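Local structure of RagA protein (Porphyromonas gingivalis, 6SLN) at residues 352-357 with 366-371; 443-448 with 463-468; 160-165 with 206-211. The protein probably serves as a TonB-dependent receptor of the outer membrane, importing substrates through a plugged beta-barrel. One frame throughout, in Å; residues are numbered along the deposited sequence.

Contact 1 (352-357 with 366-371); sequences RLNFES and GANLSG. With C8E ((hydroxyethyloxy)tri(ethyloxy)octane), chain J.
Leu353 pairs with Leu369, and Phe355 with Ala367, as antiparallel hydrogen-bonded pairs between strands whose axes run at 172° and approach to 4.5 Å, with Phe355 N reaching Ala367 O at 2.8 Å and only the bond from Leu369 N back to Leu353 O weak.

One face of the hairpin is polar. The Arg352 chain bends at its third torsion (-55°), which carries its guanidinium across the neighbouring strand: CB of Ser370 lies over one face of the group, with NH2 at 3.6 Å from that carbon, and Asn368 O stands near its edge. On its own strand NH1 donates in plane to Asn354 OD1 at 2.6 Å, helping to orient both groups; the other end of the Asn354 amide, ND2, bonds to the Thr208 hydroxyl and to the Lys209 carbonyl on the plug side. The Asn354 amide meets the Asn368 amide with their planes 82° apart, Asn354 CG lying 3.4 Å from Asn368 OD1. That oxygen accepts its bond from Lys210, and Ser370 OG lies beside the amide end of Asn443.

The opposite face carries Leu353, Phe355, Ala367 and Leu369. Detergent lies along it, with C5 of C8E 4.2 Å from Leu353 CB and C16 of C8E 4.0 Å from Leu369 CD2. The second subunit packs here as well: its Leu353 touches Leu369, and its Tyr327 ring meets Phe355.

This two-faced pattern is that of an outer-membrane beta-barrel wall. Its amides and guanidinium look inward to the plug, whereas the carbon surface suits lipid, detergent and a partner barrel, and the strand hydrogen bonds satisfy the backbone between them.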
ATOM      1  N   ARG A 352      14.560  23.354 -12.174  1.00 46.25           N
ATOM      2  CA  ARG A 352      15.821  22.880 -12.714  1.00 39.67           C
ATOM      3  C   ARG A 352      16.938  23.803 -12.267  1.00 46.59           C
ATOM      4  O   ARG A 352      16.810  25.028 -12.353  1.00 46.90           O
ATOM      5  CB  ARG A 352      15.793  22.809 -14.242  1.00 37.38           C
ATOM      6  CG  ARG A 352      17.194  22.966 -14.864  1.00 42.63           C
ATOM      7  CD  ARG A 352      17.190  22.818 -16.371  1.00 46.23           C
ATOM      8  NE  ARG A 352      16.597  21.549 -16.778  1.00 47.40           N
ATOM      9  CZ  ARG A 352      17.181  20.367 -16.610  1.00 46.02           C
ATOM     10  NH1 ARG A 352      18.390  20.298 -16.052  1.00 49.42           N
ATOM     11  NH2 ARG A 352      16.560  19.257 -17.004  1.00 40.28           N
ATOM     12  N   LEU A 353      18.035  23.215 -11.806  1.00 51.62           N
ATOM     13  CA  LEU A 353      19.273  23.945 -11.560  1.00 53.58           C
ATOM     14  C   LEU A 353      20.375  23.247 -12.347  1.00 51.17           C
ATOM     15  O   LEU A 353      20.707  22.091 -12.065  1.00 46.83           O
ATOM     16  CB  LEU A 353      19.612  24.008 -10.068  1.00 43.63           C
ATOM     17  CG  LEU A 353      20.897  24.790  -9.813  1.00 41.40           C
ATOM     18  CD1 LEU A 353      20.795  26.179 -10.432  1.00 38.85           C
ATOM     19  CD2 LEU A 353      21.234  24.887  -8.331  1.00 40.40           C
ATOM     20  N   ASN A 354      20.910  23.937 -13.349  1.00 50.22           N
ATOM     21  CA  ASN A 354      22.050  23.467 -14.119  1.00 52.52           C
ATOM     22  C   ASN A 354      23.283  24.240 -13.679  1.00 58.58           C
ATOM     23  O   ASN A 354      23.242  25.466 -13.546  1.00 61.10           O
ATOM     24  CB  ASN A 354      21.820  23.663 -15.616  1.00 54.85           C
ATOM     25  CG  ASN A 354      21.063  22.517 -16.259  1.00 52.10           C
ATOM     26  OD1 ASN A 354      20.530  21.635 -15.583  1.00 51.37           O
ATOM     27  ND2 ASN A 354      20.998  22.540 -17.577  1.00 51.65           N
ATOM     28  N   PHE A 355      24.382  23.523 -13.471  1.00 58.62           N
ATOM     29  CA  PHE A 355      25.573  24.095 -12.864  1.00 53.93           C
ATOM     30  C   PHE A 355      26.806  23.495 -13.519  1.00 53.11           C
ATOM     31  O   PHE A 355      26.794  22.337 -13.944  1.00 52.45           O
ATOM     32  CB  PHE A 355      25.552  23.828 -11.363  1.00 53.89           C
ATOM     33  CG  PHE A 355      26.882  23.869 -10.712  1.00 64.70           C
ATOM     34  CD1 PHE A 355      27.571  25.066 -10.595  1.00 76.77           C
ATOM     35  CD2 PHE A 355      27.431  22.716 -10.172  1.00 69.14           C
ATOM     36  CE1 PHE A 355      28.804  25.111  -9.972  1.00 82.88           C
ATOM     37  CE2 PHE A 355      28.662  22.750  -9.547  1.00 75.36           C
ATOM     38  CZ  PHE A 355      29.351  23.948  -9.448  1.00 81.32           C
ATOM     39  N   GLU A 356      27.863  24.298 -13.621  1.00 56.74           N
ATOM     40  CA  GLU A 356      29.110  23.883 -14.257  1.00 61.18           C
ATOM     41  C   GLU A 356      30.207  24.832 -13.798  1.00 62.79           C
ATOM     42  O   GLU A 356      29.988  26.042 -13.725  1.00 64.51           O
ATOM     43  CB  GLU A 356      28.995  23.903 -15.786  1.00 67.82           C
ATOM     44  CG  GLU A 356      30.136  23.218 -16.524  1.00 83.50           C
ATOM     45  CD  GLU A 356      29.711  22.637 -17.877  1.00 97.39           C
ATOM     46  OE1 GLU A 356      28.503  22.351 -18.061  1.00 99.71           O
ATOM     47  OE2 GLU A 356      30.591  22.463 -18.755  1.00100.71           O
ATOM     48  N   SER A 357      31.380  24.287 -13.490  1.00 62.45           N
ATOM     49  CA  SER A 357      32.448  25.141 -12.986  1.00 61.96           C
ATOM     50  C   SER A 357      33.803  24.520 -13.262  1.00 65.33           C
ATOM     51  O   SER A 357      33.973  23.304 -13.136  1.00 67.30           O
ATOM     52  CB  SER A 357      32.316  25.393 -11.481  1.00 59.32           C
ATOM     53  OG  SER A 357      33.413  26.165 -11.022  1.00 58.84           O
ATOM     54  N   GLY A 366      30.166  19.635 -12.586  1.00 51.71           N
ATOM     55  CA  GLY A 366      28.846  20.160 -12.904  1.00 49.81           C
ATOM     56  C   GLY A 366      27.732  19.228 -12.470  1.00 48.72           C
ATOM     57  O   GLY A 366      27.944  18.047 -12.186  1.00 44.98           O
ATOM     58  N   ALA A 367      26.528  19.790 -12.401  1.00 48.64           N
ATOM     59  CA  ALA A 367      25.324  19.015 -12.114  1.00 53.82           C
ATOM     60  C   ALA A 367      24.161  19.551 -12.947  1.00 58.65           C
ATOM     61  O   ALA A 367      24.072  20.754 -13.226  1.00 53.93           O
ATOM     62  CB  ALA A 367      24.966  19.035 -10.620  1.00 47.82           C
ATOM     63  N   ASN A 368      23.273  18.646 -13.355  1.00 59.86           N
ATOM     64  CA  ASN A 368      22.154  19.056 -14.196  1.00 63.52           C
ATOM     65  C   ASN A 368      20.849  18.664 -13.524  1.00 61.93           C
ATOM     66  O   ASN A 368      20.063  17.881 -14.071  1.00 66.10           O
ATOM     67  CB  ASN A 368      22.259  18.442 -15.599  1.00 62.00           C
ATOM     68  CG  ASN A 368      23.452  18.980 -16.400  1.00 73.11           C
ATOM     69  OD1 ASN A 368      23.454  20.127 -16.848  1.00 77.80           O
ATOM     70  ND2 ASN A 368      24.472  18.144 -16.577  1.00 74.96           N
ATOM     71  N   LEU A 369      20.600  19.229 -12.350  1.00 53.02           N
ATOM     72  CA  LEU A 369      19.505  18.780 -11.499  1.00 48.34           C
ATOM     73  C   LEU A 369      18.130  19.214 -12.005  1.00 46.42           C
ATOM     74  O   LEU A 369      17.954  20.324 -12.512  1.00 51.08           O
ATOM     75  CB  LEU A 369      19.713  19.299 -10.085  1.00 36.19           C
ATOM     76  CG  LEU A 369      21.121  18.985  -9.612  1.00 43.70           C
ATOM     77  CD1 LEU A 369      21.556  19.853  -8.415  1.00 41.73           C
ATOM     78  CD2 LEU A 369      21.197  17.504  -9.329  1.00 53.49           C
ATOM     79  N   SER A 370      17.148  18.330 -11.851  1.00 41.57           N
ATOM     80  CA  SER A 370      15.781  18.617 -12.262  1.00 42.80           C
ATOM     81  C   SER A 370      14.808  17.886 -11.348  1.00 41.21           C
ATOM     82  O   SER A 370      15.130  16.854 -10.758  1.00 39.09           O
ATOM     83  CB  SER A 370      15.532  18.221 -13.724  1.00 48.28           C
ATOM     84  OG  SER A 370      15.658  16.822 -13.904  1.00 52.87           O
ATOM     85  N   GLY A 371      13.599  18.426 -11.251  1.00 45.57           N
ATOM     86  CA  GLY A 371      12.580  17.791 -10.439  1.00 35.27           C
ATOM     87  C   GLY A 371      11.218  18.344 -10.785  1.00 38.70           C
ATOM     88  O   GLY A 371      11.087  19.368 -11.463  1.00 36.44           O
TER
HETATM   89  C1  C8E J1104      15.900  28.148  -8.420  1.00 45.52           C
HETATM   90  C2  C8E J1104      15.215  26.822  -8.076  1.00 47.97           C
HETATM   91  C3  C8E J1104      15.942  25.560  -8.590  1.00 42.53           C
HETATM   92  C4  C8E J1104      15.152  24.280  -8.255  1.00 35.70           C
HETATM   93  C5  C8E J1104      15.743  22.989  -8.824  1.00 41.19           C
HETATM   94  C6  C8E J1104      15.271  21.729  -8.088  1.00 46.63           C
HETATM   95  C7  C8E J1104      15.681  20.455  -8.833  1.00 48.55           C
HETATM   96  C8  C8E J1104      15.195  19.166  -8.161  1.00 57.17           C
HETATM   97  O9  C8E J1104      16.267  18.511  -7.502  1.00 66.59           O
HETATM   98  C10 C8E J1104      15.870  17.462  -6.628  1.00 65.10           C
HETATM   99  C11 C8E J1104      16.430  17.670  -5.215  1.00 65.93           C
HETATM  100  O12 C8E J1104      17.604  16.936  -4.926  1.00 64.67           O
HETATM  101  C13 C8E J1104      18.644  17.753  -4.400  1.00 63.84           C
HETATM  102  C14 C8E J1104      19.995  17.023  -4.321  1.00 66.08           C
HETATM  103  O15 C8E J1104      21.058  17.814  -4.821  1.00 65.77           O
HETATM  104  C16 C8E J1104      22.103  17.090  -5.458  1.00 61.29           C
HETATM  105  C17 C8E J1104      23.464  17.697  -5.102  1.00 62.12           C
HETATM  106  O18 C8E J1104      24.549  16.955  -5.640  1.00 61.35           O
HETATM  107  C19 C8E J1104      25.324  17.638  -6.611  1.00 61.96           C
HETATM  108  C20 C8E J1104      26.828  17.428  -6.389  1.00 60.66           C
HETATM  109  O21 C8E J1104      27.528  17.320  -7.623  1.00 59.75           O

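Contact 2 (443-448 with 463-468); sequences NVNGFA and GVDITN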
ATOM      1  N   ASN A 443      15.789  14.070 -10.445  1.00 42.86           N
ATOM      2  CA  ASN A 443      16.797  13.591 -11.379  1.00 35.33           C
ATOM      3  C   ASN A 443      18.098  14.261 -10.979  1.00 39.95           C
ATOM      4  O   ASN A 443      18.227  15.485 -11.088  1.00 37.03           O
ATOM      5  CB  ASN A 443      16.402  13.916 -12.824  1.00 35.53           C
ATOM      6  CG  ASN A 443      14.949  13.544 -13.140  1.00 41.90           C
ATOM      7  OD1 ASN A 443      14.558  12.365 -13.090  1.00 40.61           O
ATOM      8  ND2 ASN A 443      14.149  14.545 -13.483  1.00 40.39           N
ATOM      9  N   VAL A 444      19.050  13.479 -10.483  1.00 48.10           N
ATOM     10  CA  VAL A 444      20.200  14.017  -9.756  1.00 45.46           C
ATOM     11  C   VAL A 444      21.461  13.551 -10.476  1.00 53.70           C
ATOM     12  O   VAL A 444      21.926  12.429 -10.259  1.00 44.70           O
ATOM     13  CB  VAL A 444      20.188  13.578  -8.287  1.00 45.09           C
ATOM     14  CG1 VAL A 444      21.262  14.278  -7.504  1.00 45.11           C
ATOM     15  CG2 VAL A 444      18.855  13.895  -7.659  1.00 46.19           C
ATOM     16  N   ASN A 445      22.020  14.407 -11.329  1.00 63.74           N
ATOM     17  CA  ASN A 445      23.160  14.076 -12.171  1.00 64.93           C
ATOM     18  C   ASN A 445      24.360  14.884 -11.719  1.00 66.79           C
ATOM     19  O   ASN A 445      24.249  16.094 -11.518  1.00 72.40           O
ATOM     20  CB  ASN A 445      22.866  14.391 -13.635  1.00 81.84           C
ATOM     21  CG  ASN A 445      21.394  14.264 -13.966  1.00104.22           C
ATOM     22  OD1 ASN A 445      20.678  15.255 -13.960  1.00113.28           O
ATOM     23  ND2 ASN A 445      20.937  13.047 -14.271  1.00107.64           N
ATOM     24  N   GLY A 446      25.494  14.215 -11.567  1.00 61.76           N
ATOM     25  CA  GLY A 446      26.747  14.899 -11.325  1.00 53.80           C
ATOM     26  C   GLY A 446      27.831  14.314 -12.204  1.00 58.56           C
ATOM     27  O   GLY A 446      27.816  13.129 -12.537  1.00 64.41           O
ATOM     28  N   PHE A 447      28.781  15.169 -12.579  1.00 53.80           N
ATOM     29  CA  PHE A 447      29.915  14.730 -13.379  1.00 58.87           C
ATOM     30  C   PHE A 447      31.189  15.431 -12.925  1.00 61.29           C
ATOM     31  O   PHE A 447      31.167  16.591 -12.500  1.00 65.38           O
ATOM     32  CB  PHE A 447      29.695  14.964 -14.892  1.00 51.82           C
ATOM     33  CG  PHE A 447      29.913  16.385 -15.331  1.00 54.25           C
ATOM     34  CD1 PHE A 447      31.186  16.853 -15.635  1.00 50.65           C
ATOM     35  CD2 PHE A 447      28.831  17.260 -15.446  1.00 58.17           C
ATOM     36  CE1 PHE A 447      31.378  18.178 -16.023  1.00 54.80           C
ATOM     37  CE2 PHE A 447      29.017  18.575 -15.843  1.00 53.22           C
ATOM     38  CZ  PHE A 447      30.291  19.034 -16.134  1.00 53.77           C
ATOM     39  N   ALA A 448      32.303  14.710 -13.039  1.00 51.29           N
ATOM     40  CA  ALA A 448      33.640  15.246 -12.825  1.00 52.51           C
ATOM     41  C   ALA A 448      34.442  15.099 -14.107  1.00 57.23           C
ATOM     42  O   ALA A 448      34.361  14.069 -14.784  1.00 62.69           O
ATOM     43  CB  ALA A 448      34.361  14.515 -11.688  1.00 49.54           C
ATOM     44  N   GLY A 463      24.193   9.514 -12.123  1.00 36.67           N
ATOM     45  CA  GLY A 463      22.886  10.087 -11.891  1.00 37.58           C
ATOM     46  C   GLY A 463      21.906   9.031 -11.445  1.00 42.51           C
ATOM     47  O   GLY A 463      22.063   7.844 -11.746  1.00 42.97           O
ATOM     48  N   VAL A 464      20.888   9.469 -10.715  1.00 40.26           N
ATOM     49  CA  VAL A 464      19.761   8.620 -10.373  1.00 37.06           C
ATOM     50  C   VAL A 464      18.503   9.436 -10.615  1.00 42.63           C
ATOM     51  O   VAL A 464      18.444  10.618 -10.259  1.00 50.57           O
ATOM     52  CB  VAL A 464      19.844   8.098  -8.923  1.00 36.62           C
ATOM     53  CG1 VAL A 464      19.988   9.252  -7.917  1.00 33.13           C
ATOM     54  CG2 VAL A 464      18.646   7.223  -8.591  1.00 38.51           C
ATOM     55  N   ASP A 465      17.541   8.835 -11.293  1.00 36.93           N
ATOM     56  CA  ASP A 465      16.235   9.424 -11.517  1.00 29.96           C
ATOM     57  C   ASP A 465      15.259   8.675 -10.632  1.00 39.77           C
ATOM     58  O   ASP A 465      15.159   7.445 -10.716  1.00 41.56           O
ATOM     59  CB  ASP A 465      15.820   9.318 -12.984  1.00 37.39           C
ATOM     60  CG  ASP A 465      16.551  10.304 -13.855  1.00 45.39           C
ATOM     61  OD1 ASP A 465      17.534  10.902 -13.369  1.00 52.76           O
ATOM     62  OD2 ASP A 465      16.152  10.485 -15.014  1.00 48.07           O
ATOM     63  N   ILE A 466      14.545   9.404  -9.785  1.00 39.56           N
ATOM     64  CA  ILE A 466      13.657   8.787  -8.814  1.00 43.31           C
ATOM     65  C   ILE A 466      12.238   9.261  -9.084  1.00 41.36           C
ATOM     66  O   ILE A 466      11.993  10.461  -9.261  1.00 47.13           O
ATOM     67  CB  ILE A 466      14.099   9.096  -7.372  1.00 45.81           C
ATOM     68  CG1 ILE A 466      15.536   8.617  -7.163  1.00 48.14           C
ATOM     69  CG2 ILE A 466      13.171   8.429  -6.366  1.00 38.34           C
ATOM     70  CD1 ILE A 466      16.037   8.800  -5.730  1.00 48.97           C
ATOM     71  N   THR A 467      11.315   8.315  -9.145  1.00 28.04           N
ATOM     72  CA  THR A 467       9.901   8.615  -9.255  1.00 28.11           C
ATOM     73  C   THR A 467       9.203   7.961  -8.078  1.00 34.06           C
ATOM     74  O   THR A 467       9.375   6.755  -7.848  1.00 38.90           O
ATOM     75  CB  THR A 467       9.296   8.099 -10.574  1.00 31.40           C
ATOM     76  OG1 THR A 467      10.134   8.454 -11.685  1.00 34.25           O
ATOM     77  CG2 THR A 467       7.909   8.679 -10.766  1.00 27.48           C
ATOM     78  N   ASN A 468       8.444   8.758  -7.325  1.00 36.97           N
ATOM     79  CA  ASN A 468       7.516   8.253  -6.319  1.00 39.12           C
ATOM     80  C   ASN A 468       6.145   8.841  -6.608  1.00 39.61           C
ATOM     81  O   ASN A 468       5.982  10.069  -6.646  1.00 27.65           O
ATOM     82  CB  ASN A 468       7.935   8.621  -4.897  1.00 36.90           C
ATOM     83  CG  ASN A 468       9.098   7.812  -4.404  1.00 34.50           C
ATOM     84  OD1 ASN A 468       8.966   6.615  -4.127  1.00 36.48           O
ATOM     85  ND2 ASN A 468      10.252   8.464  -4.276  1.00 29.32           N
TER
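Asn443 and Asp465 face each other as a non-hydrogen-bonded antiparallel pair, and the tight part of the contact is built round them. Asn443 CB lies 3.3 Å from Asp465 OD1, and the amide and carboxylate, with their CG atoms 3.7 Å apart, are turned 57° against each other. Asp465 CG stands beside its backbone N (chi1 -75°), which brings the carboxylate across to the opposite strand. On the other face Val444 and Val464 form the hydrogen-bonded pair: Val444 N donates to Val464 O at 2.9 Å, and Val464 N returns a longer bond to Val444 O at 3.2 Å. Their side chains touch lightly, CB of Val444 lying 4.3 Å from CG1 of Val464.

The looser end begins at Asn445, whose poorly ordered, partly exposed amide comes no nearer to Asp465 OD1 than 4.1 Å, with its ND2. Beyond it the two segments are offset along the hairpin, so Gly446 and Ala448 bond instead to Ala462 and Ala460, and Thr467 OG1 bonds to Gln441.

Both strands belong to the barrel wall. Strand 363-377 flanks strand 435-450, with Leu369 against Val444; strand 487-510 flanks the other partner, with Val497 against Val464; and from the plug, Val171 of helix 169-173 rests on both Asn443 and Asp465.

Contact 3 (160-165 with 206-211); sequences YIVDGM and IQTKKG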
ATOM      1  N   TYR A 160      16.319   7.522 -25.446  1.00 52.09           N
ATOM      2  CA  TYR A 160      16.154   8.939 -25.133  1.00 56.16           C
ATOM      3  C   TYR A 160      17.144   9.347 -24.053  1.00 57.21           C
ATOM      4  O   TYR A 160      17.216   8.710 -22.994  1.00 54.09           O
ATOM      5  CB  TYR A 160      14.736   9.264 -24.664  1.00 49.62           C
ATOM      6  CG  TYR A 160      13.671   9.134 -25.706  1.00 48.08           C
ATOM      7  CD1 TYR A 160      13.502  10.104 -26.683  1.00 53.73           C
ATOM      8  CD2 TYR A 160      12.817   8.050 -25.702  1.00 49.79           C
ATOM      9  CE1 TYR A 160      12.508   9.987 -27.646  1.00 50.61           C
ATOM     10  CE2 TYR A 160      11.818   7.921 -26.648  1.00 57.24           C
ATOM     11  CZ  TYR A 160      11.665   8.890 -27.617  1.00 56.47           C
ATOM     12  OH  TYR A 160      10.676   8.740 -28.558  1.00 56.49           O
ATOM     13  N   ILE A 161      17.869  10.434 -24.308  1.00 51.48           N
ATOM     14  CA  ILE A 161      19.041  10.802 -23.528  1.00 51.66           C
ATOM     15  C   ILE A 161      19.019  12.305 -23.260  1.00 58.23           C
ATOM     16  O   ILE A 161      19.081  13.108 -24.198  1.00 61.78           O
ATOM     17  CB  ILE A 161      20.328  10.382 -24.259  1.00 48.12           C
ATOM     18  CG1 ILE A 161      20.271   8.874 -24.500  1.00 53.48           C
ATOM     19  CG2 ILE A 161      21.555  10.735 -23.456  1.00 47.01           C
ATOM     20  CD1 ILE A 161      21.449   8.305 -25.188  1.00 58.81           C
ATOM     21  N   VAL A 162      18.931  12.683 -21.981  1.00 57.47           N
ATOM     22  CA  VAL A 162      18.951  14.080 -21.538  1.00 48.89           C
ATOM     23  C   VAL A 162      20.290  14.347 -20.866  1.00 44.80           C
ATOM     24  O   VAL A 162      20.595  13.769 -19.816  1.00 42.56           O
ATOM     25  CB  VAL A 162      17.796  14.398 -20.571  1.00 47.64           C
ATOM     26  CG1 VAL A 162      17.728  15.887 -20.297  1.00 45.11           C
ATOM     27  CG2 VAL A 162      16.471  13.883 -21.112  1.00 46.04           C
ATOM     28  N   ASP A 163      21.098  15.203 -21.485  1.00 48.06           N
ATOM     29  CA  ASP A 163      22.390  15.619 -20.937  1.00 47.45           C
ATOM     30  C   ASP A 163      23.234  14.439 -20.474  1.00 50.15           C
ATOM     31  O   ASP A 163      24.075  14.573 -19.588  1.00 53.53           O
ATOM     32  CB  ASP A 163      22.205  16.613 -19.802  1.00 38.98           C
ATOM     33  CG  ASP A 163      21.855  17.992 -20.304  1.00 52.56           C
ATOM     34  OD1 ASP A 163      22.536  18.504 -21.224  1.00 57.72           O
ATOM     35  OD2 ASP A 163      20.887  18.566 -19.775  1.00 59.56           O
ATOM     36  N   GLY A 164      23.012  13.274 -21.065  1.00 47.47           N
ATOM     37  CA  GLY A 164      23.837  12.116 -20.824  1.00 36.57           C
ATOM     38  C   GLY A 164      23.160  10.997 -20.079  1.00 46.63           C
ATOM     39  O   GLY A 164      23.790   9.949 -19.886  1.00 55.49           O
ATOM     40  N   MET A 165      21.914  11.156 -19.644  1.00 46.69           N
ATOM     41  CA  MET A 165      21.250  10.082 -18.922  1.00 47.38           C
ATOM     42  C   MET A 165      20.055   9.539 -19.684  1.00 49.82           C
ATOM     43  O   MET A 165      19.150  10.294 -20.064  1.00 51.77           O
ATOM     44  CB  MET A 165      20.814  10.518 -17.530  1.00 53.03           C
ATOM     45  CG  MET A 165      21.776  10.004 -16.493  1.00 62.35           C
ATOM     46  SD  MET A 165      20.978   9.848 -14.926  1.00 56.29           S
ATOM     47  CE  MET A 165      19.808   8.580 -15.278  1.00 31.91           C
ATOM     48  N   ILE A 206      18.712  15.081 -25.964  1.00 52.32           N
ATOM     49  CA  ILE A 206      18.211  16.386 -25.547  1.00 54.92           C
ATOM     50  C   ILE A 206      19.277  17.046 -24.682  1.00 55.03           C
ATOM     51  O   ILE A 206      19.702  16.478 -23.672  1.00 47.27           O
ATOM     52  CB  ILE A 206      16.884  16.264 -24.779  1.00 50.69           C
ATOM     53  CG1 ILE A 206      15.819  15.588 -25.648  1.00 48.65           C
ATOM     54  CG2 ILE A 206      16.419  17.634 -24.303  1.00 54.46           C
ATOM     55  CD1 ILE A 206      14.521  15.298 -24.919  1.00 37.71           C
ATOM     56  N   GLN A 207      19.721  18.240 -25.063  1.00 58.90           N
ATOM     57  CA  GLN A 207      20.698  18.967 -24.265  1.00 61.98           C
ATOM     58  C   GLN A 207      20.062  20.226 -23.700  1.00 59.54           C
ATOM     59  O   GLN A 207      19.638  21.106 -24.459  1.00 60.58           O
ATOM     60  CB  GLN A 207      21.942  19.323 -25.071  1.00 66.36           C
ATOM     61  CG  GLN A 207      23.038  19.827 -24.172  1.00 80.20           C
ATOM     62  CD  GLN A 207      24.264  20.237 -24.933  1.00 92.23           C
ATOM     63  OE1 GLN A 207      24.312  20.120 -26.161  1.00 92.68           O
ATOM     64  NE2 GLN A 207      25.272  20.727 -24.213  1.00 98.12           N
ATOM     65  N   THR A 208      20.037  20.320 -22.377  1.00 52.88           N
ATOM     66  CA  THR A 208      19.456  21.453 -21.681  1.00 52.30           C
ATOM     67  C   THR A 208      20.419  22.646 -21.683  1.00 53.74           C
ATOM     68  O   THR A 208      21.580  22.548 -22.082  1.00 56.31           O
ATOM     69  CB  THR A 208      19.068  21.051 -20.253  1.00 50.74           C
ATOM     70  OG1 THR A 208      20.246  20.778 -19.481  1.00 49.66           O
ATOM     71  CG2 THR A 208      18.175  19.801 -20.255  1.00 40.04           C
ATOM     72  N   LYS A 209      19.920  23.792 -21.228  1.00 58.33           N
ATOM     73  CA  LYS A 209      20.645  25.045 -21.389  1.00 63.69           C
ATOM     74  C   LYS A 209      21.655  25.267 -20.270  1.00 72.92           C
ATOM     75  O   LYS A 209      21.434  24.897 -19.114  1.00 73.88           O
ATOM     76  CB  LYS A 209      19.675  26.225 -21.427  1.00 63.85           C
ATOM     77  CG  LYS A 209      18.888  26.345 -22.716  1.00 66.10           C
ATOM     78  CD  LYS A 209      17.634  27.199 -22.539  1.00 63.10           C
ATOM     79  CE  LYS A 209      17.070  27.640 -23.895  1.00 61.63           C
ATOM     80  NZ  LYS A 209      15.621  28.013 -23.853  1.00 54.44           N
ATOM     81  N   LYS A 210      22.774  25.888 -20.633  1.00 76.23           N
ATOM     82  CA  LYS A 210      23.781  26.367 -19.700  1.00 78.71           C
ATOM     83  C   LYS A 210      23.849  27.886 -19.797  1.00 74.73           C
ATOM     84  O   LYS A 210      23.466  28.481 -20.806  1.00 84.50           O
ATOM     85  CB  LYS A 210      25.166  25.764 -19.993  1.00 81.81           C
ATOM     86  CG  LYS A 210      25.144  24.334 -20.510  1.00 88.11           C
ATOM     87  CD  LYS A 210      24.506  23.360 -19.519  1.00 90.13           C
ATOM     88  CE  LYS A 210      24.716  21.907 -19.945  1.00 90.03           C
ATOM     89  NZ  LYS A 210      23.551  21.073 -19.542  1.00 86.57           N
ATOM     90  N   GLY A 211      24.360  28.520 -18.747  1.00 61.92           N
ATOM     91  CA  GLY A 211      24.437  29.971 -18.736  1.00 62.00           C
ATOM     92  C   GLY A 211      25.585  30.510 -19.575  1.00 68.69           C
ATOM     93  O   GLY A 211      26.745  30.122 -19.394  1.00 67.00           O
TER
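OD1 of Asp163 is gripped by the ammonium of Lys210 and, more weakly, by the backbone N-H of Thr208. The salt bridge measures 3.2 Å from Lys210 NZ to Asp163 OD1, the nitrogen standing well above the carboxylate plane. Thr208 N also donates to Asp163 OD2, here on the syn side and at 3.3 Å, so one N-H straddles both oxygens. A torsion that sets CG of Asp163 beside its own backbone N (chi1 -76°) swings the carboxylate over to the 206-211 segment, where CG of Gln207 also lies against OD1. The Thr208 hydroxyl is modelled too close to OD2 for its distance to be trusted. With lysine and N-H donors on it, the carboxylate is probably ionised.

Behind this cluster runs the one parallel pairing in the plug domain's mixed five-stranded sheet. Ile206 N bonds to Ile161 O at 2.7 Å, and Asp163 N to Ile206 O at 2.9 Å, with Val162 bridging to Ile206 between them. The chain then reverses through a type I' turn from Val162 to Met165, with Asp163 and Gly164 at its corners, and returns as strand 165-166.

On the face that carries Val162 and Ile206, Val162 CG1 meets Thr208 CG2 at 3.9 Å, while Phe180 and Met183 cover Ile206. Lys210 turns its ammonium also to Asn368 OD1 of the barrel wall.

How the contacts relate
Plug and barrel meet where the three sites converge: the centres of contacts 1 and 2 lie about 10 Å apart, as do those of contacts 1 and 3, and contacts 2 and 3 about 13 Å. Contacts 1 and 2 are neighbouring hairpins of the wall, joined through strands 363-377 and 435-450, with Gly366 O 3.0 Å from Phe447 N. Contact 3 belongs to the plug sheet and the chain segment that leads from it towards the barrel. From contact 1, Asn354 ND2 reaches Thr208 OG1 at 2.7 Å and Lys209 O at 2.8 Å; toward contact 2, Met165 SD lies 3.6 Å from Gly463 CA. Contact 2 also holds Ala448 of the phospholipid pocket.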